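Local coordinates for inosine-uridine preferring nucleoside hydrolase family protein (Bacillus anthracis, PDB 2C40) that belongs to the inosine-uridine preferring nucleoside hydrolase family, an alpha/beta fold whose pocket holds a calcium ion and alpha-D-ribofuranose, at residues Leu41-Ser46 with Met79-Val84; Glu111-Leu114 with Lys119-Leu122; Glu179-Val184 with Ser267-Tyr272. One frame throughout, in Å; residues are numbered along the deposited sequence.

How the contacts relate
All three contacts join pieces of one alpha/beta domain at different places in it, and none touches another. Contact 1 is helix on helix, whereas contacts 2 and 3 each set a helix against the central sheet; these last two come nearest one another, about 7 Å between closest atoms, with centres about 22 Å apart. Contact 1 has its centre about 26 Å from that of contact 2 and about 28 Å from that of contact 3. In contact 1 the side chain of Ala44 lies about 10 Å from the calcium ion; in contact 3 that of Val181 lies about 11 Å from the ribofuranose. The strand of contact 2 leads directly to Thr125, a calcium ligand.

Contact 1. Residues Leu41-Ser46 with Met79-Val84; sequences LEPAMS and MHAFYV
Phe82 turns its ring onto Pro43 through two torsions: chi1 of -73° sets CG beside its own backbone N, and chi2 of 103° then presents a flat face to the proline. Phe82 leaves its backbone facing away from Pro43, yet the ring swings round until CG of Pro43 stands almost exactly over its centre, 3.5 Å from the Phe82 ring centroid and 8° off the normal. This is a CH-pi contact over the face. Pro43 CD adds to it, 3.7 Å from Phe82 CE2, while Pro43 CB sits nearer the helix backbone, 3.6 Å from Phe82 N. Proline suits this place because it is the third residue of helix 41-55, in the first turn, where no backbone N-H is needed for the helical bonding, and its compact ring gives the aromatic face a rigid partner. Helix 41-55 is the crossover helix of a beta-alpha-beta unit, running between the adjacent parallel strands 27-34 and 62-64, and the axes of its 41-46 portion and of residues 80-84 approach to 7.9 Å. Small residues permit this closeness: Ala81 CB is 3.8 Å from Pro43 CB and also rests near the backbone N of Ala44, with the two alanine methyls a little farther apart. On its flank, Ala44 also packs on Val34 of strand 27-34. Beside this apolar patch, Ser46 folds its hydroxyl back on its own helix and donates from OG to Glu42 O at 3.0 Å. The hydroxyl comes from above the carbonyl plane, and the same oxygen also accepts from Ser46 N, so two bonds grip it. Phe82 has a further neighbour across the dimer interface, packing on Pro232 of the second subunit.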
ATOM      1  N   LEU A  41       6.366  15.377   2.743  1.00 42.72           N
ATOM      2  CA  LEU A  41       7.217  16.005   1.728  1.00 42.76           C
ATOM      3  C   LEU A  41       8.351  15.118   1.210  1.00 42.10           C
ATOM      4  O   LEU A  41       8.639  15.087   0.013  1.00 40.68           O
ATOM      5  CB  LEU A  41       7.805  17.303   2.279  1.00 42.98           C
ATOM      6  CG  LEU A  41       8.573  18.204   1.297  1.00 43.60           C
ATOM      7  CD1 LEU A  41       7.701  18.729   0.129  1.00 44.48           C
ATOM      8  CD2 LEU A  41       9.172  19.332   2.147  1.00 43.52           C
ATOM      9  N   GLU A  42       9.035  14.442   2.113  1.00 41.97           N
ATOM     10  CA  GLU A  42      10.206  13.652   1.715  1.00 42.37           C
ATOM     11  C   GLU A  42       9.940  12.518   0.725  1.00 40.94           C
ATOM     12  O   GLU A  42      10.539  12.503  -0.335  1.00 40.00           O
ATOM     13  CB  GLU A  42      10.978  13.172   2.933  1.00 43.05           C
ATOM     14  CG  GLU A  42      11.633  14.361   3.670  1.00 48.07           C
ATOM     15  CD  GLU A  42      12.595  15.187   2.751  1.00 53.63           C
ATOM     16  OE1 GLU A  42      13.618  14.610   2.306  1.00 57.21           O
ATOM     17  OE2 GLU A  42      12.310  16.396   2.448  1.00 57.67           O
ATOM     18  N   PRO A  43       9.014  11.573   1.038  1.00 40.71           N
ATOM     19  CA  PRO A  43       8.712  10.541   0.022  1.00 40.12           C
ATOM     20  C   PRO A  43       8.143  11.055  -1.290  1.00 40.02           C
ATOM     21  O   PRO A  43       8.350  10.426  -2.317  1.00 40.90           O
ATOM     22  CB  PRO A  43       7.693   9.627   0.743  1.00 39.59           C
ATOM     23  CG  PRO A  43       7.061  10.512   1.715  1.00 39.40           C
ATOM     24  CD  PRO A  43       8.232  11.328   2.253  1.00 40.11           C
ATOM     25  N   ALA A  44       7.394  12.154  -1.268  1.00 40.68           N
ATOM     26  CA  ALA A  44       6.815  12.726  -2.472  1.00 40.74           C
ATOM     27  C   ALA A  44       7.897  13.385  -3.375  1.00 41.63           C
ATOM     28  O   ALA A  44       7.847  13.299  -4.639  1.00 41.06           O
ATOM     29  CB  ALA A  44       5.749  13.771  -2.078  1.00 41.03           C
ATOM     30  N   MET A  45       8.823  14.096  -2.724  1.00 41.29           N
ATOM     31  CA  MET A  45       9.983  14.654  -3.413  1.00 41.65           C
ATOM     32  C   MET A  45      10.761  13.548  -4.047  1.00 41.65           C
ATOM     33  O   MET A  45      10.990  13.599  -5.242  1.00 41.57           O
ATOM     34  CB  MET A  45      10.895  15.393  -2.439  1.00 42.32           C
ATOM     35  CG  MET A  45      10.391  16.712  -2.095  1.00 43.31           C
ATOM     36  SD  MET A  45      10.411  17.834  -3.522  1.00 48.38           S
ATOM     37  CE  MET A  45       9.251  18.867  -2.792  1.00 50.81           C
ATOM     38  N   SER A  46      11.151  12.525  -3.253  1.00 41.86           N
ATOM     39  CA  SER A  46      11.959  11.421  -3.819  1.00 41.86           C
ATOM     40  C   SER A  46      11.220  10.756  -4.951  1.00 41.13           C
ATOM     41  O   SER A  46      11.797  10.547  -5.997  1.00 41.52           O
ATOM     42  CB  SER A  46      12.287  10.295  -2.844  1.00 42.01           C
ATOM     43  OG  SER A  46      12.678  10.771  -1.600  1.00 47.71           O
ATOM     44  N   MET A  79       0.272   8.976   3.732  1.00 44.65           N
ATOM     45  CA  MET A  79       1.328   7.968   3.728  1.00 44.46           C
ATOM     46  C   MET A  79       1.656   7.414   2.337  1.00 44.04           C
ATOM     47  O   MET A  79       2.709   6.823   2.144  1.00 43.89           O
ATOM     48  CB  MET A  79       0.914   6.776   4.621  1.00 44.42           C
ATOM     49  CG  MET A  79       0.861   7.046   6.117  1.00 46.12           C
ATOM     50  SD  MET A  79       2.398   7.623   6.876  1.00 48.26           S
ATOM     51  CE  MET A  79       3.338   6.117   7.164  1.00 45.83           C
ATOM     52  N   HIS A  80       0.751   7.580   1.381  1.00 44.03           N
ATOM     53  CA  HIS A  80       0.773   6.820   0.123  1.00 43.22           C
ATOM     54  C   HIS A  80       2.058   6.980  -0.698  1.00 43.79           C
ATOM     55  O   HIS A  80       2.520   6.003  -1.362  1.00 44.12           O
ATOM     56  CB  HIS A  80      -0.454   7.169  -0.714  1.00 43.26           C
ATOM     57  CG  HIS A  80      -1.728   6.602  -0.174  1.00 42.17           C
ATOM     58  ND1 HIS A  80      -2.959   6.884  -0.717  1.00 40.69           N
ATOM     59  CD2 HIS A  80      -1.962   5.801   0.896  1.00 43.98           C
ATOM     60  CE1 HIS A  80      -3.896   6.235  -0.046  1.00 45.29           C
ATOM     61  NE2 HIS A  80      -3.317   5.564   0.937  1.00 46.53           N
ATOM     62  N   ALA A  81       2.653   8.177  -0.608  1.00 42.72           N
ATOM     63  CA  ALA A  81       3.946   8.479  -1.234  1.00 42.29           C
ATOM     64  C   ALA A  81       5.066   7.596  -0.752  1.00 41.04           C
ATOM     65  O   ALA A  81       5.930   7.270  -1.552  1.00 40.77           O
ATOM     66  CB  ALA A  81       4.315   9.966  -1.016  1.00 42.61           C
ATOM     67  N   PHE A  82       5.069   7.224   0.545  1.00 41.41           N
ATOM     68  CA  PHE A  82       6.064   6.301   1.097  1.00 40.86           C
ATOM     69  C   PHE A  82       6.097   5.019   0.312  1.00 41.49           C
ATOM     70  O   PHE A  82       7.150   4.504  -0.018  1.00 41.86           O
ATOM     71  CB  PHE A  82       5.831   6.007   2.580  1.00 41.31           C
ATOM     72  CG  PHE A  82       6.178   7.167   3.492  1.00 41.60           C
ATOM     73  CD1 PHE A  82       5.184   7.975   4.042  1.00 41.95           C
ATOM     74  CD2 PHE A  82       7.515   7.478   3.760  1.00 42.18           C
ATOM     75  CE1 PHE A  82       5.500   9.045   4.871  1.00 40.95           C
ATOM     76  CE2 PHE A  82       7.854   8.547   4.604  1.00 41.33           C
ATOM     77  CZ  PHE A  82       6.846   9.334   5.156  1.00 42.53           C
ATOM     78  N   TYR A  83       4.920   4.553  -0.075  1.00 42.48           N
ATOM     79  CA  TYR A  83       4.779   3.315  -0.775  1.00 42.87           C
ATOM     80  C   TYR A  83       5.220   3.455  -2.190  1.00 41.45           C
ATOM     81  O   TYR A  83       5.986   2.623  -2.651  1.00 41.04           O
ATOM     82  CB  TYR A  83       3.347   2.762  -0.655  1.00 45.57           C
ATOM     83  CG  TYR A  83       2.776   2.899   0.759  1.00 48.25           C
ATOM     84  CD1 TYR A  83       1.439   3.262   0.968  1.00 51.78           C
ATOM     85  CD2 TYR A  83       3.592   2.753   1.882  1.00 50.98           C
ATOM     86  CE1 TYR A  83       0.929   3.410   2.261  1.00 52.72           C
ATOM     87  CE2 TYR A  83       3.095   2.916   3.186  1.00 51.52           C
ATOM     88  CZ  TYR A  83       1.772   3.242   3.359  1.00 52.06           C
ATOM     89  OH  TYR A  83       1.278   3.376   4.629  1.00 52.29           O
ATOM     90  N   VAL A  84       4.791   4.503  -2.888  1.00 40.96           N
ATOM     91  CA  VAL A  84       5.206   4.670  -4.273  1.00 41.05           C
ATOM     92  C   VAL A  84       6.740   4.816  -4.370  1.00 40.83           C
ATOM     93  O   VAL A  84       7.360   4.169  -5.215  1.00 40.84           O
ATOM     94  CB  VAL A  84       4.504   5.854  -4.967  1.00 41.53           C
ATOM     95  CG1 VAL A  84       5.052   6.040  -6.373  1.00 40.69           C
ATOM     96  CG2 VAL A  84       2.998   5.613  -4.997  1.00 42.53           C
TER

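Contact 2. Residues Glu111-Leu114 with Lys119-Leu122; sequences ETLL and KTTL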
ATOM      1  N   GLU A 111      10.167  32.355 -10.612  1.00 43.25           N
ATOM      2  CA  GLU A 111      11.402  32.464 -11.406  1.00 43.38           C
ATOM      3  C   GLU A 111      11.268  31.664 -12.710  1.00 42.92           C
ATOM      4  O   GLU A 111      11.717  32.126 -13.750  1.00 41.51           O
ATOM      5  CB  GLU A 111      12.627  31.990 -10.622  1.00 43.30           C
ATOM      6  CG  GLU A 111      13.192  33.000  -9.633  1.00 44.40           C
ATOM      7  N   THR A 112      10.640  30.487 -12.649  1.00 42.70           N
ATOM      8  CA  THR A 112      10.383  29.699 -13.848  1.00 42.96           C
ATOM      9  C   THR A 112       9.473  30.473 -14.801  1.00 43.39           C
ATOM     10  O   THR A 112       9.768  30.622 -15.967  1.00 42.88           O
ATOM     11  CB  THR A 112       9.674  28.352 -13.556  1.00 43.26           C
ATOM     12  OG1 THR A 112      10.385  27.645 -12.556  1.00 40.73           O
ATOM     13  CG2 THR A 112       9.588  27.505 -14.818  1.00 42.79           C
ATOM     14  N   LEU A 113       8.363  30.970 -14.282  1.00 44.10           N
ATOM     15  CA  LEU A 113       7.383  31.627 -15.123  1.00 44.39           C
ATOM     16  C   LEU A 113       8.008  32.826 -15.792  1.00 44.50           C
ATOM     17  O   LEU A 113       7.861  33.011 -16.997  1.00 44.51           O
ATOM     18  CB  LEU A 113       6.146  32.060 -14.337  1.00 44.40           C
ATOM     19  CG  LEU A 113       4.957  31.120 -14.075  1.00 45.73           C
ATOM     20  CD1 LEU A 113       3.725  31.941 -13.780  1.00 46.29           C
ATOM     21  CD2 LEU A 113       4.655  30.222 -15.198  1.00 45.02           C
ATOM     22  N   LEU A 114       8.723  33.634 -15.019  1.00 45.04           N
ATOM     23  CA  LEU A 114       9.342  34.827 -15.587  1.00 44.80           C
ATOM     24  C   LEU A 114      10.543  34.522 -16.484  1.00 44.27           C
ATOM     25  O   LEU A 114      10.814  35.270 -17.388  1.00 44.61           O
ATOM     26  CB  LEU A 114       9.711  35.858 -14.500  1.00 45.79           C
ATOM     27  CG  LEU A 114       8.627  36.454 -13.574  1.00 45.78           C
ATOM     28  CD1 LEU A 114       9.276  37.462 -12.618  1.00 46.28           C
ATOM     29  CD2 LEU A 114       7.514  37.099 -14.386  1.00 45.76           C
ATOM     30  N   LYS A 119       4.096  32.307 -22.443  1.00 44.06           N
ATOM     31  CA  LYS A 119       3.212  32.039 -21.310  1.00 43.66           C
ATOM     32  C   LYS A 119       3.218  30.525 -20.966  1.00 43.98           C
ATOM     33  O   LYS A 119       3.395  29.670 -21.862  1.00 44.75           O
ATOM     34  CB  LYS A 119       1.793  32.502 -21.651  1.00 42.50           C
ATOM     35  CG  LYS A 119       1.553  34.010 -21.560  1.00 43.54           C
ATOM     36  CD  LYS A 119       0.055  34.338 -21.711  1.00 43.28           C
ATOM     37  CE  LYS A 119      -0.275  35.848 -21.669  1.00 44.36           C
ATOM     38  NZ  LYS A 119      -1.467  36.095 -22.530  1.00 43.36           N
ATOM     39  N   THR A 120       3.039  30.185 -19.692  1.00 43.37           N
ATOM     40  CA  THR A 120       2.966  28.775 -19.291  1.00 43.34           C
ATOM     41  C   THR A 120       1.616  28.424 -18.675  1.00 43.04           C
ATOM     42  O   THR A 120       1.011  29.252 -18.023  1.00 42.33           O
ATOM     43  CB  THR A 120       4.198  28.230 -18.472  1.00 43.46           C
ATOM     44  OG1 THR A 120       3.789  27.511 -17.290  1.00 45.64           O
ATOM     45  CG2 THR A 120       5.183  29.275 -18.142  1.00 41.79           C
ATOM     46  N   THR A 121       1.151  27.206 -18.952  1.00 42.60           N
ATOM     47  CA  THR A 121      -0.028  26.661 -18.302  1.00 42.72           C
ATOM     48  C   THR A 121       0.322  26.098 -16.917  1.00 42.49           C
ATOM     49  O   THR A 121       1.218  25.270 -16.789  1.00 43.07           O
ATOM     50  CB  THR A 121      -0.675  25.550 -19.140  1.00 42.40           C
ATOM     51  OG1 THR A 121      -1.065  26.085 -20.388  1.00 42.93           O
ATOM     52  CG2 THR A 121      -1.955  24.973 -18.460  1.00 42.56           C
ATOM     53  N   LEU A 122      -0.419  26.531 -15.891  1.00 42.33           N
ATOM     54  CA  LEU A 122      -0.269  26.031 -14.523  1.00 42.21           C
ATOM     55  C   LEU A 122      -1.236  24.901 -14.272  1.00 42.27           C
ATOM     56  O   LEU A 122      -2.430  25.008 -14.568  1.00 41.84           O
ATOM     57  CB  LEU A 122      -0.573  27.125 -13.511  1.00 42.59           C
ATOM     58  CG  LEU A 122       0.243  28.388 -13.565  1.00 43.17           C
ATOM     59  CD1 LEU A 122      -0.278  29.289 -12.439  1.00 45.07           C
ATOM     60  CD2 LEU A 122       1.715  28.082 -13.388  1.00 44.90           C
TER
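Leu113 reaches across to strand 120-124 with a single branch, CD2, which meets Leu122 CD2 at 4.1 Å. Neither leucine leaves the backbone pointing straight at the other segment; it is the outer branches that close the distance. Both place CG beside the backbone N, but Leu122 keeps a cleanly staggered chain, whereas Leu113 is twisted somewhat from the usual values, with chi1 at -86° and chi2 at -158°. CD2 of Leu113 also lies beside Thr120, and the side chains of Leu113 and Thr120 cross obliquely. The modelled separation of their methyls is too short to be trusted, so this pairing is doubtful in detail. The unstaggered chi1 of Thr120, 131°, deserves the same caution; its OG1 makes a weak hydrogen bond to Thr121 O at 3.4 Å. Here a helix turns back into the central sheet: helix 105-115 is followed by a short connection and then strand 120-124, which lies between strands 2-8 and 145-151. Strand alternation turns Thr120 to the helix and Thr121 away; Leu122 starts off to the side and its end comes nearer. A branched threonine fits the extended backbone, and a leucine on the helix is long enough for its branch to reach the strand layer. Around the same leucine, Ile141 and Ile145 supply further apolar surface, and Leu113 O accepts a hydrogen bond from Lys144 NZ.

Contact 3. Residues Glu179-Val184 with Ser267-Tyr272; sequences EAVARV and SIVHTY
Val181 and Val269 provide the apolar part of this contact, their branched side chains crossing at about a right angle. Val181 sends CG1 across, its chi1 of -178° holding that methyl opposite the backbone N; there it meets both methyls of Val269. The closer pair, Val181 CG1 with Val269 CG2, is modelled at 3.2 Å, tighter than carbons usually pack, so its exact value is doubtful; the other, Val181 CG1 with Val269 CG1, is 3.6 Å. Valine is compact and beta-branched, which suits an extended strand that must meet a nearby helix. Side chain meets backbone at Ala182, whose N lies 3.9 Å from Val269 CG2, and the small alanine lets strand and helix draw together, with the CA atoms of Ala182 and Val269 6.0 Å apart. The polar residues meet at the exposed end, by van der Waals contact alone: Glu179 CG lies 3.8 Å from Thr271 OG1, while the rest of the glutamate extends onward. Both are polar and sit at the exposed rim, which suits their type. Helix 178-186 sits among several elements: Val181 also packs on Trp150 and Val184 on Leu148 of strand 145-151, Ala180 leans on helix 129-137, and Val269, at the end of antiparallel strand 261-269, touches Thr279 of the edge strand 279-281.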
ATOM      1  N   GLU A 179      -8.225  30.338   1.891  1.00 42.96           N
ATOM      2  CA  GLU A 179      -7.720  31.682   1.643  1.00 43.59           C
ATOM      3  C   GLU A 179      -6.926  31.724   0.335  1.00 42.37           C
ATOM      4  O   GLU A 179      -7.023  32.679  -0.426  1.00 40.84           O
ATOM      5  CB  GLU A 179      -6.893  32.135   2.835  1.00 44.13           C
ATOM      6  CG  GLU A 179      -7.817  32.293   4.050  1.00 48.82           C
ATOM      7  CD  GLU A 179      -7.110  32.464   5.391  1.00 54.35           C
ATOM      8  OE1 GLU A 179      -6.226  31.633   5.769  1.00 61.70           O
ATOM      9  OE2 GLU A 179      -7.492  33.415   6.112  1.00 58.89           O
ATOM     10  N   ALA A 180      -6.159  30.674   0.075  1.00 40.98           N
ATOM     11  CA  ALA A 180      -5.422  30.588  -1.137  1.00 41.21           C
ATOM     12  C   ALA A 180      -6.342  30.566  -2.346  1.00 40.98           C
ATOM     13  O   ALA A 180      -5.989  31.101  -3.397  1.00 40.40           O
ATOM     14  CB  ALA A 180      -4.574  29.370  -1.139  1.00 41.63           C
ATOM     15  N   VAL A 181      -7.490  29.893  -2.213  1.00 40.99           N
ATOM     16  CA  VAL A 181      -8.438  29.747  -3.312  1.00 40.53           C
ATOM     17  C   VAL A 181      -9.002  31.123  -3.610  1.00 41.12           C
ATOM     18  O   VAL A 181      -9.046  31.550  -4.788  1.00 40.48           O
ATOM     19  CB  VAL A 181      -9.580  28.749  -3.021  1.00 40.51           C
ATOM     20  CG1 VAL A 181     -10.480  28.636  -4.232  1.00 41.55           C
ATOM     21  CG2 VAL A 181      -9.039  27.377  -2.672  1.00 39.31           C
ATOM     22  N   ALA A 182      -9.384  31.829  -2.545  1.00 41.40           N
ATOM     23  CA  ALA A 182      -9.868  33.204  -2.651  1.00 41.92           C
ATOM     24  C   ALA A 182      -8.892  34.128  -3.385  1.00 42.40           C
ATOM     25  O   ALA A 182      -9.293  34.829  -4.314  1.00 42.47           O
ATOM     26  CB  ALA A 182     -10.205  33.738  -1.287  1.00 41.55           C
ATOM     27  N   ARG A 183      -7.631  34.119  -2.977  1.00 42.99           N
ATOM     28  CA  ARG A 183      -6.550  34.873  -3.649  1.00 43.90           C
ATOM     29  C   ARG A 183      -6.381  34.550  -5.146  1.00 43.47           C
ATOM     30  O   ARG A 183      -6.188  35.444  -6.003  1.00 42.65           O
ATOM     31  CB  ARG A 183      -5.256  34.457  -3.051  1.00 44.08           C
ATOM     32  CG  ARG A 183      -4.739  35.355  -2.093  1.00 50.59           C
ATOM     33  CD  ARG A 183      -3.611  36.204  -2.698  1.00 55.98           C
ATOM     34  NE  ARG A 183      -3.571  37.432  -1.914  1.00 59.54           N
ATOM     35  CZ  ARG A 183      -3.301  37.478  -0.617  1.00 59.30           C
ATOM     36  NH1 ARG A 183      -2.978  36.375   0.043  1.00 60.48           N
ATOM     37  NH2 ARG A 183      -3.320  38.644   0.017  1.00 59.24           N
ATOM     38  N   VAL A 184      -6.390  33.254  -5.452  1.00 43.21           N
ATOM     39  CA  VAL A 184      -6.282  32.823  -6.856  1.00 43.33           C
ATOM     40  C   VAL A 184      -7.529  33.317  -7.585  1.00 43.28           C
ATOM     41  O   VAL A 184      -7.451  33.912  -8.685  1.00 44.72           O
ATOM     42  CB  VAL A 184      -6.112  31.316  -6.983  1.00 43.61           C
ATOM     43  CG1 VAL A 184      -6.249  30.878  -8.431  1.00 44.41           C
ATOM     44  CG2 VAL A 184      -4.764  30.879  -6.395  1.00 44.20           C
ATOM     45  N   SER A 267     -18.555  32.132  -9.923  1.00 43.14           N
ATOM     46  CA  SER A 267     -18.266  31.378  -8.718  1.00 43.97           C
ATOM     47  C   SER A 267     -17.594  32.232  -7.653  1.00 43.63           C
ATOM     48  O   SER A 267     -16.879  33.167  -7.974  1.00 44.35           O
ATOM     49  CB  SER A 267     -17.359  30.179  -9.091  1.00 43.34           C
ATOM     50  OG  SER A 267     -17.395  29.201  -8.071  1.00 46.49           O
ATOM     51  N   ILE A 268     -17.893  31.930  -6.395  1.00 43.79           N
ATOM     52  CA  ILE A 268     -17.141  32.402  -5.222  1.00 43.84           C
ATOM     53  C   ILE A 268     -16.613  31.194  -4.350  1.00 43.76           C
ATOM     54  O   ILE A 268     -17.117  30.090  -4.427  1.00 42.78           O
ATOM     55  CB  ILE A 268     -18.026  33.292  -4.350  1.00 43.98           C
ATOM     56  CG1 ILE A 268     -19.155  32.479  -3.684  1.00 44.71           C
ATOM     57  CG2 ILE A 268     -18.586  34.481  -5.183  1.00 43.07           C
ATOM     58  CD1 ILE A 268     -20.057  33.314  -2.806  1.00 44.33           C
ATOM     59  N   VAL A 269     -15.606  31.439  -3.519  1.00 44.17           N
ATOM     60  CA  VAL A 269     -15.196  30.479  -2.511  1.00 44.34           C
ATOM     61  C   VAL A 269     -15.464  31.111  -1.147  1.00 44.43           C
ATOM     62  O   VAL A 269     -15.188  32.312  -0.963  1.00 43.42           O
ATOM     63  CB  VAL A 269     -13.683  30.196  -2.438  1.00 44.64           C
ATOM     64  CG1 VAL A 269     -13.405  28.674  -2.080  1.00 44.74           C
ATOM     65  CG2 VAL A 269     -12.929  30.642  -3.651  1.00 46.65           C
ATOM     66  N   HIS A 270     -15.971  30.291  -0.214  1.00 44.54           N
ATOM     67  CA  HIS A 270     -16.089  30.667   1.193  1.00 44.33           C
ATOM     68  C   HIS A 270     -14.755  30.474   1.824  1.00 44.61           C
ATOM     69  O   HIS A 270     -14.085  29.485   1.576  1.00 42.92           O
ATOM     70  CB  HIS A 270     -17.113  29.826   1.950  1.00 44.45           C
ATOM     71  CG  HIS A 270     -18.529  30.068   1.527  1.00 45.62           C
ATOM     72  ND1 HIS A 270     -19.606  29.476   2.151  1.00 47.44           N
ATOM     73  CD2 HIS A 270     -19.047  30.834   0.540  1.00 44.42           C
ATOM     74  CE1 HIS A 270     -20.725  29.871   1.563  1.00 44.94           C
ATOM     75  NE2 HIS A 270     -20.411  30.674   0.569  1.00 41.85           N
ATOM     76  N   THR A 271     -14.397  31.429   2.677  1.00 45.68           N
ATOM     77  CA  THR A 271     -13.044  31.554   3.222  1.00 46.39           C
ATOM     78  C   THR A 271     -12.973  31.203   4.717  1.00 46.24           C
ATOM     79  O   THR A 271     -11.889  30.874   5.213  1.00 46.51           O
ATOM     80  CB  THR A 271     -12.461  33.013   2.934  1.00 47.10           C
ATOM     81  OG1 THR A 271     -11.441  33.343   3.874  1.00 49.84           O
ATOM     82  CG2 THR A 271     -13.507  34.084   3.105  1.00 48.48           C
ATOM     83  N   TYR A 272     -14.112  31.232   5.421  1.00 45.84           N
ATOM     84  CA  TYR A 272     -14.142  31.156   6.884  1.00 45.73           C
ATOM     85  C   TYR A 272     -15.406  30.479   7.410  1.00 45.24           C
ATOM     86  O   TYR A 272     -16.413  30.376   6.696  1.00 45.91           O
ATOM     87  CB  TYR A 272     -14.019  32.574   7.470  1.00 45.71           C
TER